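Peroxisomal fatty acid beta-oxidation multifunctional protein MFP2 (Arabidopsis thaliana, PDB 2WTB) hydrates long-chain enoyl-CoAs and oxidises the resulting 3-hydroxyacyl-CoAs in peroxisomal fatty acid beta-oxidation during seed germination. Local coordinates at residues P104-D110 and C124-A130. Numbering follows the deposited sequence.
Sequences PSVAAID and CHARISA
Ser105 and His125 grip each other twice at the N-terminal end of the pairing. The backbone N of Ser105 donates to ND1 of His125 at 3.0 Å, nearly straight (172°) and in the plane of the ring, while N of His125 returns a bond to O of Ser105 at 2.9 Å. With CG beside its own backbone N (chi1 -58°), the imidazole is placed alongside 104-110, and its ND1 takes the place that a backbone carbonyl would hold as acceptor for the N-H of Ser105; its NE2 reaches the carbonyl of Glu99, so both ring nitrogens are engaged and the ring's rotation is fixed. Farther along, the parallel pairing is carried by backbone bonds in which Ala107 and Ile109 each use both N and O: Ala107 N to Ala126 O, Ile128 N to Ala107 O (2.9 Å), Ile109 N to Ile128 O and Ala130 N to Ile109 O. The strand axes lie 4.6 Å apart at 17°.

On one face, CG1 of Val106 lies 4.0 Å from CG1 of Ile128, the two side chains crossing at a slant, and CG2 of Val106 faces the methyl of Ala126. On the other, SG of Cys124 rests against CB of Ala107 at 3.9 Å, and CG2 of Ile109 sits beside OG of Ser129. Arg127 starts on this face but turns its guanidinium back to the carbonyls of Ala121 and Met122 in helix 116-123. That helix covers Ala107 and Ile109 and carries Glu119, the predicted nucleophile. Two neighbouring parallel strands, linked through strand 112-114 of a second sheet and then helix 116-123, show the beta-beta-alpha course typical of the crotonase fold of the hydratase/isomerase region.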
ATOM      1  N   PRO A 104     -39.748   9.856  -1.909  1.00 61.14           N
ATOM      2  CA  PRO A 104     -38.777   8.835  -1.503  1.00 48.48           C
ATOM      3  C   PRO A 104     -37.699   8.617  -2.559  1.00 45.48           C
ATOM      4  O   PRO A 104     -37.975   8.707  -3.753  1.00 48.82           O
ATOM      5  CB  PRO A 104     -39.630   7.566  -1.365  1.00 47.23           C
ATOM      6  CG  PRO A 104     -41.062   8.002  -1.530  1.00 59.30           C
ATOM      7  CD  PRO A 104     -41.025   9.258  -2.325  1.00 62.73           C
ATOM      8  N   SER A 105     -36.481   8.338  -2.108  1.00 39.73           N
ATOM      9  CA  SER A 105     -35.382   8.000  -3.000  1.00 35.63           C
ATOM     10  C   SER A 105     -34.953   6.568  -2.727  1.00 45.43           C
ATOM     11  O   SER A 105     -34.963   6.118  -1.579  1.00 49.42           O
ATOM     12  CB  SER A 105     -34.194   8.939  -2.784  1.00 30.82           C
ATOM     13  OG  SER A 105     -34.513  10.268  -3.149  1.00 74.78           O
ATOM     14  N   VAL A 106     -34.584   5.853  -3.784  1.00 45.97           N
ATOM     15  CA  VAL A 106     -34.049   4.506  -3.644  1.00 44.48           C
ATOM     16  C   VAL A 106     -32.760   4.388  -4.438  1.00 46.95           C
ATOM     17  O   VAL A 106     -32.709   4.755  -5.610  1.00 52.19           O
ATOM     18  CB  VAL A 106     -35.038   3.437  -4.138  1.00 40.93           C
ATOM     19  CG1 VAL A 106     -34.413   2.054  -4.032  1.00 38.38           C
ATOM     20  CG2 VAL A 106     -36.330   3.502  -3.342  1.00 36.15           C
ATOM     21  N   ALA A 107     -31.716   3.883  -3.791  1.00 42.97           N
ATOM     22  CA  ALA A 107     -30.433   3.700  -4.455  1.00 48.22           C
ATOM     23  C   ALA A 107     -30.352   2.320  -5.104  1.00 51.82           C
ATOM     24  O   ALA A 107     -30.686   1.308  -4.485  1.00 51.65           O
ATOM     25  CB  ALA A 107     -29.290   3.901  -3.472  1.00 30.90           C
ATOM     26  N   ALA A 108     -29.918   2.294  -6.361  1.00 47.82           N
ATOM     27  CA  ALA A 108     -29.707   1.047  -7.085  1.00 43.01           C
ATOM     28  C   ALA A 108     -28.212   0.813  -7.235  1.00 44.34           C
ATOM     29  O   ALA A 108     -27.559   1.432  -8.074  1.00 48.66           O
ATOM     30  CB  ALA A 108     -30.382   1.102  -8.442  1.00 36.45           C
ATOM     31  N   ILE A 109     -27.673  -0.082  -6.415  1.00 46.15           N
ATOM     32  CA  ILE A 109     -26.230  -0.273  -6.339  1.00 49.94           C
ATOM     33  C   ILE A 109     -25.719  -1.474  -7.133  1.00 47.13           C
ATOM     34  O   ILE A 109     -26.232  -2.587  -7.011  1.00 40.66           O
ATOM     35  CB  ILE A 109     -25.753  -0.405  -4.878  1.00 47.78           C
ATOM     36  CG1 ILE A 109     -26.080   0.867  -4.091  1.00 49.18           C
ATOM     37  CG2 ILE A 109     -24.258  -0.695  -4.831  1.00 42.51           C
ATOM     38  CD1 ILE A 109     -25.741   0.778  -2.614  1.00 40.88           C
ATOM     39  N   ASP A 110     -24.694  -1.227  -7.940  1.00 43.80           N
ATOM     40  CA  ASP A 110     -23.990  -2.278  -8.654  1.00 46.35           C
ATOM     41  C   ASP A 110     -22.493  -2.039  -8.511  1.00 48.26           C
ATOM     42  O   ASP A 110     -22.056  -0.903  -8.331  1.00 46.61           O
ATOM     43  CB  ASP A 110     -24.383  -2.263 -10.132  1.00 56.84           C
ATOM     44  CG  ASP A 110     -23.928  -3.505 -10.874  1.00 64.25           C
ATOM     45  OD1 ASP A 110     -23.437  -4.450 -10.221  1.00 68.38           O
ATOM     46  OD2 ASP A 110     -24.070  -3.538 -12.113  1.00 73.52           O
ATOM     47  N   CYS A 124     -30.337   7.782   0.930  1.00 48.66           N
ATOM     48  CA  CYS A 124     -31.569   7.307   0.311  1.00 48.89           C
ATOM     49  C   CYS A 124     -32.390   6.519   1.318  1.00 51.34           C
ATOM     50  O   CYS A 124     -31.880   6.109   2.357  1.00 37.37           O
ATOM     51  CB  CYS A 124     -31.266   6.444  -0.914  1.00 44.07           C
ATOM     52  SG  CYS A 124     -30.529   7.362  -2.276  1.00 52.00           S
ATOM     53  N   HIS A 125     -33.658   6.294   0.994  1.00 46.66           N
ATOM     54  CA  HIS A 125     -34.592   5.697   1.940  1.00 40.10           C
ATOM     55  C   HIS A 125     -34.631   4.169   1.907  1.00 43.77           C
ATOM     56  O   HIS A 125     -35.206   3.531   2.795  1.00 44.06           O
ATOM     57  CB  HIS A 125     -35.979   6.302   1.734  1.00 31.04           C
ATOM     58  CG  HIS A 125     -35.997   7.790   1.883  1.00 45.53           C
ATOM     59  ND1 HIS A 125     -36.116   8.646   0.810  1.00 55.27           N
ATOM     60  CD2 HIS A 125     -35.877   8.575   2.980  1.00 43.35           C
ATOM     61  CE1 HIS A 125     -36.087   9.895   1.240  1.00 59.33           C
ATOM     62  NE2 HIS A 125     -35.942   9.879   2.552  1.00 63.28           N
ATOM     63  N   ALA A 126     -34.004   3.592   0.886  1.00 41.83           N
ATOM     64  CA  ALA A 126     -33.862   2.143   0.772  1.00 41.42           C
ATOM     65  C   ALA A 126     -32.701   1.823  -0.161  1.00 46.97           C
ATOM     66  O   ALA A 126     -32.274   2.676  -0.938  1.00 49.93           O
ATOM     67  CB  ALA A 126     -35.148   1.517   0.263  1.00 32.81           C
ATOM     68  N   ARG A 127     -32.189   0.598  -0.093  1.00 46.46           N
ATOM     69  CA  ARG A 127     -31.038   0.226  -0.915  1.00 43.49           C
ATOM     70  C   ARG A 127     -31.167  -1.132  -1.599  1.00 47.59           C
ATOM     71  O   ARG A 127     -31.329  -2.163  -0.944  1.00 49.97           O
ATOM     72  CB  ARG A 127     -29.753   0.283  -0.086  1.00 48.58           C
ATOM     73  CG  ARG A 127     -29.317   1.696   0.237  1.00 42.55           C
ATOM     74  CD  ARG A 127     -28.784   1.809   1.651  1.00 40.01           C
ATOM     75  NE  ARG A 127     -29.278   3.033   2.264  1.00 50.66           N
ATOM     76  CZ  ARG A 127     -30.298   3.083   3.111  1.00 48.62           C
ATOM     77  NH1 ARG A 127     -30.919   1.970   3.477  1.00 38.81           N
ATOM     78  NH2 ARG A 127     -30.682   4.244   3.613  1.00 70.89           N
ATOM     79  N   ILE A 128     -31.092  -1.119  -2.925  1.00 49.27           N
ATOM     80  CA  ILE A 128     -31.052  -2.346  -3.708  1.00 48.04           C
ATOM     81  C   ILE A 128     -29.643  -2.529  -4.250  1.00 45.64           C
ATOM     82  O   ILE A 128     -29.036  -1.576  -4.737  1.00 39.25           O
ATOM     83  CB  ILE A 128     -32.040  -2.300  -4.885  1.00 52.06           C
ATOM     84  CG1 ILE A 128     -33.418  -1.846  -4.403  1.00 48.22           C
ATOM     85  CG2 ILE A 128     -32.121  -3.659  -5.561  1.00 54.12           C
ATOM     86  CD1 ILE A 128     -33.910  -2.600  -3.188  1.00 41.44           C
ATOM     87  N   SER A 129     -29.120  -3.747  -4.167  1.00 40.65           N
ATOM     88  CA  SER A 129     -27.743  -3.996  -4.578  1.00 46.78           C
ATOM     89  C   SER A 129     -27.578  -5.295  -5.360  1.00 55.26           C
ATOM     90  O   SER A 129     -28.345  -6.244  -5.185  1.00 55.05           O
ATOM     91  CB  SER A 129     -26.817  -4.004  -3.359  1.00 55.70           C
ATOM     92  OG  SER A 129     -25.458  -4.096  -3.749  1.00 61.88           O
ATOM     93  N   ALA A 130     -26.568  -5.321  -6.222  1.00 52.10           N
ATOM     94  CA  ALA A 130     -26.216  -6.521  -6.966  1.00 54.25           C
ATOM     95  C   ALA A 130     -25.346  -7.416  -6.092  1.00 58.28           C
ATOM     96  O   ALA A 130     -24.634  -6.925  -5.217  1.00 63.94           O
ATOM     97  CB  ALA A 130     -25.489  -6.151  -8.248  1.00 60.16           C
TER